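Side-chain contacts in UPF0303 protein YBR137W (Saccharomyces cerevisiae, PDB 4CLC), which is of unknown function but belongs to the HbpS-like family of the GAF clan, which includes haem-degrading proteins, and is cytoplasmic: residues D[46-49]-D[50-54]; D[35-38]-D[39-43]; D[111-114]-D[115-118]; D[85-88]-D[89-92]. All coordinates share one frame; numbering follows the deposited sequence.

From the N terminus the four contacts run in series, none nesting in or crossing another, and each joins adjoining segments, so none closes a long loop. Contact 2 (35-43) starts helix 36-53 with a capping box, and contact 1 (46-54) finishes the same helix; their centres are about 16 Å apart. After strands 60-64 and 70-75 comes contact 4 (85-92), within helix 84-98, whose side chains meet strands 60-64 and 144-149. Contact 3 (111-118) caps short helix 114-117 at the surface, on the far side of the chain's centre from contacts 1 and 2. Ser122 bonds to both Arg90 of contact 4 and Glu115 of contact 3, tying these two regions to one loop.

Contact 1: residues D[46-49]-D[50-54]; sequences IRNA and VKENF
Asn53 reaches back one turn to Ala49 near the end of helix 36-53, its ND2 lying 2.8 Å from Ala49 O. The bond is nearly straight (177°) and in the Asn53 amide plane, but the donor stands above the Ala49 carbonyl plane. CG of Asn53 sits beside its own backbone N (chi1 -62°), folding the amide over the preceding turn. Asn53 N also binds Ala49 O, at 3.0 Å, so two donors grip one oxygen, while ND2 bonds to Val2 O. A leucine in place of Asn53 would probably leave Ala49 O with its backbone donor alone and Val2 O without this mate.

Asn48 ND2 donates to Glu52 OE2, amide and carboxylate planes 79° apart. Arg47 and Lys51 run alongside each other, Lys51 CE lying over one guanidinium face 3.9 Å from Arg47 NH1. Arg47 NH2 bonds to a polar side chain of another chain, and the guanidinium makes a cation-pi contact there. Ile46 CG2 meets Val50 CG2 at 4.1 Å, and both residues touch helix 153-168. The chemistry thus implies a helix end with an apolar inner side, a cationic side used in assembly and an amide link to the N terminus.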
loop_
_atom_site.group_PDB
_atom_site.type_symbol
_atom_site.label_atom_id
_atom_site.label_comp_id
_atom_site.label_asym_id
_atom_site.label_seq_id
_atom_site.Cartn_x
_atom_site.Cartn_y
_atom_site.Cartn_z
ATOM N N ILE D 46 -2.001 39.773 2.681
ATOM C CA ILE D 46 -2.877 38.997 3.540
ATOM C C ILE D 46 -2.279 38.803 4.917
ATOM O O ILE D 46 -3.001 38.763 5.914
ATOM C CB ILE D 46 -3.167 37.611 2.928
ATOM C CG1 ILE D 46 -3.748 37.764 1.527
ATOM C CG2 ILE D 46 -4.085 36.796 3.823
ATOM C CD1 ILE D 46 -3.994 36.465 0.886
ATOM N N ARG D 47 -0.960 38.665 4.978
ATOM C CA ARG D 47 -0.331 38.374 6.253
ATOM C C ARG D 47 -0.518 39.583 7.135
ATOM O O ARG D 47 -0.837 39.456 8.319
ATOM C CB ARG D 47 1.155 38.028 6.106
ATOM C CG ARG D 47 1.809 37.614 7.434
ATOM C CD ARG D 47 3.291 37.358 7.274
ATOM N NE ARG D 47 3.915 37.037 8.548
ATOM C CZ ARG D 47 4.372 37.954 9.385
ATOM N NH1 ARG D 47 4.251 39.236 9.063
ATOM N NH2 ARG D 47 4.933 37.604 10.536
ATOM N N ASN D 48 -0.339 40.754 6.540
ATOM C CA ASN D 48 -0.546 42.003 7.252
ATOM C C ASN D 48 -2.009 42.070 7.688
ATOM O O ASN D 48 -2.315 42.220 8.879
ATOM C CB ASN D 48 -0.175 43.199 6.371
ATOM C CG ASN D 48 -0.818 44.491 6.845
ATOM O OD1 ASN D 48 -1.652 45.082 6.145
ATOM N ND2 ASN D 48 -0.403 44.958 8.023
ATOM N N ALA D 49 -2.898 41.917 6.710
ATOM C CA ALA D 49 -4.340 41.929 6.938
ATOM C C ALA D 49 -4.775 41.032 8.100
ATOM O O ALA D 49 -5.356 41.526 9.063
ATOM C CB ALA D 49 -5.058 41.546 5.692
ATOM N N VAL D 50 -4.509 39.730 8.017
ATOM C CA VAL D 50 -4.875 38.840 9.112
ATOM C C VAL D 50 -4.296 39.344 10.428
ATOM O O VAL D 50 -4.913 39.192 11.483
ATOM C CB VAL D 50 -4.419 37.359 8.861
ATOM C CG1 VAL D 50 -4.531 36.520 10.110
ATOM C CG2 VAL D 50 -5.263 36.722 7.786
ATOM N N LYS D 51 -3.117 39.955 10.404
ATOM C CA LYS D 51 -2.560 40.297 11.697
ATOM C C LYS D 51 -3.105 41.625 12.237
ATOM O O LYS D 51 -3.135 41.834 13.454
ATOM C CB LYS D 51 -1.030 40.287 11.676
ATOM C CG LYS D 51 -0.507 39.350 12.806
ATOM C CD LYS D 51 0.907 39.657 13.278
ATOM C CE LYS D 51 1.844 39.880 12.127
ATOM N NZ LYS D 51 3.059 40.563 12.633
ATOM N N GLU D 52 -3.553 42.510 11.356
ATOM C CA GLU D 52 -4.225 43.717 11.825
ATOM C C GLU D 52 -5.604 43.374 12.372
ATOM O O GLU D 52 -5.912 43.680 13.528
ATOM C CB GLU D 52 -4.335 44.765 10.714
ATOM C CG GLU D 52 -3.180 45.760 10.705
ATOM C CD GLU D 52 -2.998 46.434 9.354
ATOM O OE1 GLU D 52 -4.007 46.641 8.648
ATOM O OE2 GLU D 52 -1.842 46.751 8.995
ATOM N N ASN D 53 -6.415 42.705 11.559
ATOM C CA ASN D 53 -7.754 42.294 11.971
ATOM C C ASN D 53 -7.821 41.257 13.097
ATOM O O ASN D 53 -8.732 41.310 13.926
ATOM C CB ASN D 53 -8.522 41.759 10.769
ATOM C CG ASN D 53 -8.714 42.805 9.698
ATOM O OD1 ASN D 53 -9.767 43.442 9.624
ATOM N ND2 ASN D 53 -7.696 42.997 8.862
ATOM N N PHE D 54 -6.885 40.314 13.141
ATOM C CA PHE D 54 -6.948 39.290 14.180
ATOM C C PHE D 54 -5.658 39.098 14.955
ATOM O O PHE D 54 -5.125 37.979 14.992
ATOM C CB PHE D 54 -7.353 37.956 13.577
ATOM C CG PHE D 54 -8.749 37.927 13.064
ATOM C CD1 PHE D 54 -9.035 38.361 11.777
ATOM C CD2 PHE D 54 -9.783 37.461 13.869
ATOM C CE1 PHE D 54 -10.329 38.338 11.300
ATOM C CE2 PHE D 54 -11.070 37.423 13.401
ATOM C CZ PHE D 54 -11.347 37.864 12.110
#

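Contact 2: residues D[35-38]-D[39-43]; sequences TYQD and AFDLG
The opening turns of helix 36-53, where Thr35 and Gln37 lead into Ala39 and Asp41, form a local contact at a capped helix N terminus. Thr35 is the N-cap: its OG1 accepts from Asp38 N at 2.8 Å, in a nearly straight bond, and weakly from Gln37 N. A chi1 of 65° puts OG1 between the backbone N and carbonyl carbon of Thr35, in front of the first helical N-H groups. Asp38 returns the bond, its OD2 taking Thr35 N at 2.7 Å from above the carboxylate plane. Thr33 OG1 bonds to OD2 too, which gives that oxygen two partners and limits the carboxylate's rotation. Thr35 O then accepts Ala39 N at 3.0 Å, the first regular helical bond across the two segments.

One side of the helix carries a second link. Gln37 NE2 donates to Asp41 OD1 at 3.1 Å, again from above the carboxylate plane, and the amide and carboxylate planes are 64° apart. This reach depends on a bend in the Gln37 chain at chi2 (59°). The other amide atom, OE1, bonds to a basic side chain of another chain, and Tyr36 OH also has a basic partner on that chain, so these polar ends face a subunit interface. Gln37 CB lies under the centre of the Tyr36 ring, 3.9 Å from its plane. Inward, Ala39 touches Leu71 of strand 70-75 and Leu42 meets helix 153-168. The reciprocal Thr35-Asp38 bonds are those of a capping box, the classic signature of a helix start.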
loop_
_atom_site.group_PDB
_atom_site.type_symbol
_atom_site.label_atom_id
_atom_site.label_comp_id
_atom_site.label_asym_id
_atom_site.label_seq_id
_atom_site.Cartn_x
_atom_site.Cartn_y
_atom_site.Cartn_z
ATOM N N THR D 35 2.510 36.961 -11.199
ATOM C CA THR D 35 3.922 36.549 -11.264
ATOM C C THR D 35 4.394 35.920 -9.963
ATOM O O THR D 35 3.674 35.949 -8.962
ATOM C CB THR D 35 4.828 37.727 -11.487
ATOM O OG1 THR D 35 4.730 38.582 -10.330
ATOM C CG2 THR D 35 4.435 38.481 -12.751
ATOM N N TYR D 36 5.632 35.434 -9.937
ATOM C CA TYR D 36 6.207 34.948 -8.675
ATOM C C TYR D 36 6.152 36.044 -7.592
ATOM O O TYR D 36 6.138 35.753 -6.384
ATOM C CB TYR D 36 7.662 34.511 -8.859
ATOM C CG TYR D 36 8.620 35.694 -8.884
ATOM C CD1 TYR D 36 8.885 36.358 -10.065
ATOM C CD2 TYR D 36 9.216 36.174 -7.718
ATOM C CE1 TYR D 36 9.734 37.453 -10.103
ATOM C CE2 TYR D 36 10.048 37.289 -7.745
ATOM C CZ TYR D 36 10.318 37.911 -8.945
ATOM O OH TYR D 36 11.150 39.007 -9.002
ATOM N N GLN D 37 6.198 37.298 -8.048
ATOM C CA GLN D 37 6.237 38.455 -7.173
ATOM C C GLN D 37 4.834 38.809 -6.710
ATOM O O GLN D 37 4.617 39.158 -5.535
ATOM C CB GLN D 37 6.889 39.642 -7.881
ATOM C CG GLN D 37 7.175 40.823 -6.972
ATOM C CD GLN D 37 8.097 40.480 -5.804
ATOM O OE1 GLN D 37 9.033 39.684 -5.934
ATOM N NE2 GLN D 37 7.839 41.098 -4.655
ATOM N N ASP D 38 3.891 38.717 -7.649
ATOM C CA ASP D 38 2.480 38.827 -7.321
ATOM C C ASP D 38 2.142 37.902 -6.168
ATOM O O ASP D 38 1.440 38.281 -5.235
ATOM C CB ASP D 38 1.622 38.499 -8.537
ATOM C CG ASP D 38 1.698 39.571 -9.588
ATOM O OD1 ASP D 38 2.099 40.700 -9.234
ATOM O OD2 ASP D 38 1.347 39.310 -10.753
ATOM N N ALA D 39 2.666 36.688 -6.228
ATOM C CA ALA D 39 2.455 35.731 -5.160
ATOM C C ALA D 39 2.957 36.293 -3.847
ATOM O O ALA D 39 2.252 36.270 -2.850
ATOM C CB ALA D 39 3.150 34.410 -5.474
ATOM N N PHE D 40 4.178 36.805 -3.849
ATOM C CA PHE D 40 4.793 37.221 -2.604
ATOM C C PHE D 40 4.111 38.478 -2.069
ATOM O O PHE D 40 3.900 38.634 -0.857
ATOM C CB PHE D 40 6.290 37.462 -2.792
ATOM C CG PHE D 40 6.990 37.860 -1.525
ATOM C CD1 PHE D 40 7.244 36.919 -0.539
ATOM C CD2 PHE D 40 7.370 39.182 -1.307
ATOM C CE1 PHE D 40 7.879 37.271 0.634
ATOM C CE2 PHE D 40 7.994 39.545 -0.137
ATOM C CZ PHE D 40 8.259 38.587 0.839
ATOM N N ASP D 41 3.777 39.379 -2.986
ATOM C CA ASP D 41 3.074 40.578 -2.606
ATOM C C ASP D 41 1.741 40.178 -2.000
ATOM O O ASP D 41 1.439 40.563 -0.866
ATOM C CB ASP D 41 2.903 41.519 -3.802
ATOM C CG ASP D 41 4.225 42.094 -4.273
ATOM O OD1 ASP D 41 5.157 42.169 -3.431
ATOM O OD2 ASP D 41 4.342 42.465 -5.468
ATOM N N LEU D 42 0.970 39.369 -2.725
ATOM C CA LEU D 42 -0.344 38.951 -2.243
ATOM C C LEU D 42 -0.280 38.260 -0.882
ATOM O O LEU D 42 -1.099 38.531 -0.011
ATOM C CB LEU D 42 -1.025 38.028 -3.244
ATOM C CG LEU D 42 -2.278 37.366 -2.666
ATOM C CD1 LEU D 42 -3.340 38.421 -2.424
ATOM C CD2 LEU D 42 -2.791 36.285 -3.584
ATOM N N GLY D 43 0.693 37.381 -0.692
ATOM C CA GLY D 43 0.819 36.666 0.559
ATOM C C GLY D 43 1.142 37.551 1.753
ATOM O O GLY D 43 0.649 37.307 2.860
#

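Contact 3: residues D[111-114]-D[115-118]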
loop_
_atom_site.group_PDB
_atom_site.type_symbol
_atom_site.label_atom_id
_atom_site.label_comp_id
_atom_site.label_asym_id
_atom_site.label_seq_id
_atom_site.Cartn_x
_atom_site.Cartn_y
_atom_site.Cartn_z
ATOM N N ASP D 111 -24.649 18.795 6.095
ATOM C CA ASP D 111 -25.176 17.721 6.953
ATOM C C ASP D 111 -24.989 16.319 6.386
ATOM O O ASP D 111 -25.015 15.347 7.145
ATOM C CB ASP D 111 -26.680 17.914 7.262
ATOM C CG ASP D 111 -26.946 18.921 8.394
ATOM O OD1 ASP D 111 -26.114 19.833 8.611
ATOM O OD2 ASP D 111 -28.008 18.802 9.059
ATOM N N LYS D 112 -24.737 16.189 5.089
ATOM C CA LYS D 112 -24.331 14.883 4.575
ATOM C C LYS D 112 -22.831 14.766 4.791
ATOM O O LYS D 112 -22.135 15.783 4.782
ATOM C CB LYS D 112 -24.695 14.706 3.099
ATOM C CG LYS D 112 -26.146 14.317 2.832
ATOM C CD LYS D 112 -26.493 14.531 1.355
ATOM C CE LYS D 112 -28.003 14.502 1.085
ATOM N NZ LYS D 112 -28.361 15.125 -0.240
ATOM N N THR D 113 -22.332 13.549 5.019
ATOM C CA THR D 113 -20.884 13.332 5.072
ATOM C C THR D 113 -20.298 13.505 3.688
ATOM O O THR D 113 -21.005 13.317 2.686
ATOM C CB THR D 113 -20.481 11.921 5.603
ATOM O OG1 THR D 113 -20.905 10.891 4.692
ATOM C CG2 THR D 113 -21.011 11.684 7.017
ATOM N N PRO D 114 -18.999 13.870 3.625
ATOM C CA PRO D 114 -18.300 14.000 2.342
ATOM C C PRO D 114 -18.320 12.681 1.580
ATOM O O PRO D 114 -18.645 12.666 0.396
ATOM C CB PRO D 114 -16.882 14.393 2.760
ATOM C CG PRO D 114 -17.085 15.070 4.072
ATOM C CD PRO D 114 -18.121 14.246 4.746
ATOM N N GLU D 115 -18.030 11.592 2.280
ATOM C CA GLU D 115 -18.120 10.257 1.705
ATOM C C GLU D 115 -19.500 10.002 1.064
ATOM O O GLU D 115 -19.589 9.352 0.012
ATOM C CB GLU D 115 -17.817 9.194 2.767
ATOM C CG GLU D 115 -16.417 9.273 3.395
ATOM C CD GLU D 115 -16.276 10.337 4.491
ATOM O OE1 GLU D 115 -17.090 11.298 4.553
ATOM O OE2 GLU D 115 -15.328 10.210 5.298
ATOM N N GLU D 116 -20.569 10.519 1.674
ATOM C CA GLU D 116 -21.910 10.344 1.115
ATOM C C GLU D 116 -22.170 11.195 -0.118
ATOM O O GLU D 116 -22.679 10.692 -1.119
ATOM C CB GLU D 116 -22.980 10.674 2.143
ATOM C CG GLU D 116 -23.350 9.557 3.101
ATOM C CD GLU D 116 -24.194 10.066 4.278
ATOM O OE1 GLU D 116 -24.619 11.255 4.247
ATOM O OE2 GLU D 116 -24.405 9.278 5.236
ATOM N N LYS D 117 -21.895 12.494 -0.033
ATOM C CA LYS D 117 -22.325 13.380 -1.118
ATOM C C LYS D 117 -21.368 13.481 -2.315
ATOM O O LYS D 117 -21.808 13.506 -3.460
ATOM C CB LYS D 117 -22.617 14.786 -0.562
ATOM C CG LYS D 117 -23.279 15.727 -1.575
ATOM C CD LYS D 117 -24.601 16.254 -1.050
ATOM C CE LYS D 117 -25.410 17.088 -2.083
ATOM N NZ LYS D 117 -24.939 17.091 -3.517
ATOM N N PHE D 118 -20.072 13.622 -2.058
ATOM C CA PHE D 118 -19.113 13.762 -3.158
ATOM C C PHE D 118 -18.253 12.530 -3.452
ATOM O O PHE D 118 -17.502 12.516 -4.451
ATOM C CB PHE D 118 -18.238 14.975 -2.882
ATOM C CG PHE D 118 -19.033 16.186 -2.593
ATOM C CD1 PHE D 118 -19.736 16.819 -3.607
ATOM C CD2 PHE D 118 -19.139 16.663 -1.300
ATOM C CE1 PHE D 118 -20.501 17.938 -3.338
ATOM C CE2 PHE D 118 -19.891 17.770 -1.029
ATOM C CZ PHE D 118 -20.579 18.411 -2.042
#
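A capping box between Thr113 and Glu116 begins the short helix 114-117, a surface element that follows a loop. Thr113 is its N-cap: OG1 accepts from Glu116 N at 3.1 Å, with an N-H...O angle of 141°. The return bond, Thr113 N to Glu116 OE1, is weak at 3.3 Å. Glu116 can make it because its chain runs extended beyond CG, crossing obliquely over the threonine hydroxyl, while CG stays beside its own backbone N (chi1 -84°). The helix is then continued by Lys117 N, which donates to Thr113 O at 3.0 Å, and by Phe118 N, which donates to Pro114 O.

Pro114 fills the first helical position, where its lack of an N-H costs the helix no bond. Glu115 lies alongside it, pointing the same way, and a bend at chi2 (80°) brings OE1 back beside the proline ring, nearest its CD. The other oxygen, OE2, has its partner in Ser122 OG. A glycine in place of Pro114 takes away the ring beside Glu115 and would probably leave that carboxylate arm without its neighbour and the first turn freer to change its backbone angles. Below the cap, Lys117 CG stands 3.8 Å above the centre of the Phe118 ring. That ring meets Phe127 nearly in parallel and Phe98 edge-to-face, which fastens the helix end to the body of the chain. Two reciprocal bonds, one of them weak, with a proline just after the N-cap, make this a capped N terminus of a short surface helix.

Contact 4: residues D[85-88]-D[89-92]; sequences DFWI and QRKK
Arg90 lays its NH1 over one face of the Trp87 indole, 3.6 Å above the plane and offset toward the rim. This is a cation-pi pair one turn apart on helix 84-98: Arg90 CZ lies 4.9 Å from the centroid of the Trp87 six-membered ring and only 12° off its normal. The guanidinium does not stack flat, because its plane stands 75° from the ring and presents an edge to it. A bend at chi3 (54°) in the Arg90 chain turns the group over the indole. Arg90 NH2 bonds to Ser122 O, so the guanidinium is held by both the ring and a loop carbonyl; an aromatic side chain of another chain adds a second cation-pi contact.

Lys91 meets the same indole, its CE 3.6 Å from Trp87 CE3. Its extended chain carries NZ past the ring to Gly129 O and Ile148 O, which satisfy the buried ammonium. Backbone bonds such as Arg90 N to Phe86 O, 2.7 Å, keep the turns regular. Ile88 and Lys92 touch strands 60-64 and 144-149, which places this side of the helix against the sheet of the HbpS-like fold. There, Ile88 CG2 lies 4.0 Å from Lys92 NZ, and that ammonium donates to Gln89 OE1 at 2.8 Å from above the amide carbonyl plane.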
loop_
_atom_site.group_PDB
_atom_site.type_symbol
_atom_site.label_atom_id
_atom_site.label_comp_id
_atom_site.label_asym_id
_atom_site.label_seq_id
_atom_site.Cartn_x
_atom_site.Cartn_y
_atom_site.Cartn_z
ATOM N N ASP D 85 -1.180 22.628 8.611
ATOM C CA ASP D 85 -0.714 22.165 7.309
ATOM C C ASP D 85 -1.691 21.153 6.719
ATOM O O ASP D 85 -2.037 21.227 5.533
ATOM C CB ASP D 85 0.688 21.566 7.419
ATOM C CG ASP D 85 1.743 22.603 7.744
ATOM O OD1 ASP D 85 1.574 23.798 7.408
ATOM O OD2 ASP D 85 2.751 22.232 8.358
ATOM N N PHE D 86 -2.135 20.217 7.548
ATOM C CA PHE D 86 -3.166 19.284 7.139
ATOM C C PHE D 86 -4.417 20.026 6.646
ATOM O O PHE D 86 -4.937 19.728 5.568
ATOM C CB PHE D 86 -3.514 18.353 8.292
ATOM C CG PHE D 86 -2.483 17.307 8.552
ATOM C CD1 PHE D 86 -2.498 16.110 7.838
ATOM C CD2 PHE D 86 -1.490 17.508 9.509
ATOM C CE1 PHE D 86 -1.549 15.129 8.058
ATOM C CE2 PHE D 86 -0.531 16.527 9.748
ATOM C CZ PHE D 86 -0.570 15.330 9.009
ATOM N N TRP D 87 -4.876 21.007 7.429
ATOM C CA TRP D 87 -6.075 21.759 7.068
ATOM C C TRP D 87 -5.849 22.482 5.766
ATOM O O TRP D 87 -6.719 22.477 4.888
ATOM C CB TRP D 87 -6.488 22.751 8.174
ATOM C CG TRP D 87 -7.377 22.103 9.203
ATOM C CD1 TRP D 87 -7.005 21.601 10.421
ATOM C CD2 TRP D 87 -8.767 21.842 9.075
ATOM N NE1 TRP D 87 -8.080 21.042 11.055
ATOM C CE2 TRP D 87 -9.186 21.183 10.247
ATOM C CE3 TRP D 87 -9.713 22.104 8.082
ATOM C CZ2 TRP D 87 -10.505 20.789 10.458
ATOM C CZ3 TRP D 87 -11.022 21.710 8.288
ATOM C CH2 TRP D 87 -11.405 21.061 9.465
ATOM N N ILE D 88 -4.671 23.077 5.620
ATOM C CA ILE D 88 -4.346 23.768 4.385
ATOM C C ILE D 88 -4.374 22.807 3.198
ATOM O O ILE D 88 -4.925 23.138 2.155
ATOM C CB ILE D 88 -2.984 24.465 4.478
ATOM C CG1 ILE D 88 -3.124 25.721 5.333
ATOM C CG2 ILE D 88 -2.467 24.850 3.080
ATOM C CD1 ILE D 88 -1.898 26.558 5.347
ATOM N N GLN D 89 -3.811 21.612 3.373
ATOM C CA GLN D 89 -3.766 20.642 2.287
ATOM C C GLN D 89 -5.149 20.136 1.964
ATOM O O GLN D 89 -5.548 20.078 0.803
ATOM C CB GLN D 89 -2.855 19.474 2.634
ATOM C CG GLN D 89 -2.018 19.016 1.448
ATOM C CD GLN D 89 -1.069 20.113 0.918
ATOM O OE1 GLN D 89 -0.900 21.182 1.531
ATOM N NE2 GLN D 89 -0.435 19.835 -0.223
ATOM N N ARG D 90 -5.892 19.806 3.012
ATOM C CA ARG D 90 -7.248 19.319 2.854
ATOM C C ARG D 90 -8.213 20.366 2.258
ATOM O O ARG D 90 -9.060 20.019 1.418
ATOM C CB ARG D 90 -7.748 18.806 4.191
ATOM C CG ARG D 90 -6.921 17.677 4.725
ATOM C CD ARG D 90 -7.445 17.157 6.026
ATOM N NE ARG D 90 -8.854 16.791 5.914
ATOM C CZ ARG D 90 -9.845 17.408 6.553
ATOM N NH1 ARG D 90 -9.595 18.416 7.379
ATOM N NH2 ARG D 90 -11.088 17.009 6.370
ATOM N N LYS D 91 -8.092 21.634 2.648
ATOM C CA LYS D 91 -8.976 22.636 2.061
ATOM C C LYS D 91 -8.644 22.846 0.589
ATOM O O LYS D 91 -9.531 22.808 -0.273
ATOM C CB LYS D 91 -8.885 23.966 2.805
ATOM C CG LYS D 91 -9.398 23.925 4.223
ATOM C CD LYS D 91 -9.496 25.315 4.805
ATOM C CE LYS D 91 -9.670 25.279 6.316
ATOM N NZ LYS D 91 -9.692 26.668 6.884
ATOM N N LYS D 92 -7.357 23.062 0.322
ATOM C CA LYS D 92 -6.823 23.304 -1.016
ATOM C C LYS D 92 -7.232 22.188 -1.952
ATOM O O LYS D 92 -7.642 22.432 -3.085
ATOM C CB LYS D 92 -5.291 23.420 -0.967
ATOM C CG LYS D 92 -4.638 23.679 -2.301
ATOM C CD LYS D 92 -3.136 23.840 -2.204
ATOM C CE LYS D 92 -2.476 22.649 -1.594
ATOM N NZ LYS D 92 -1.737 23.077 -0.380
#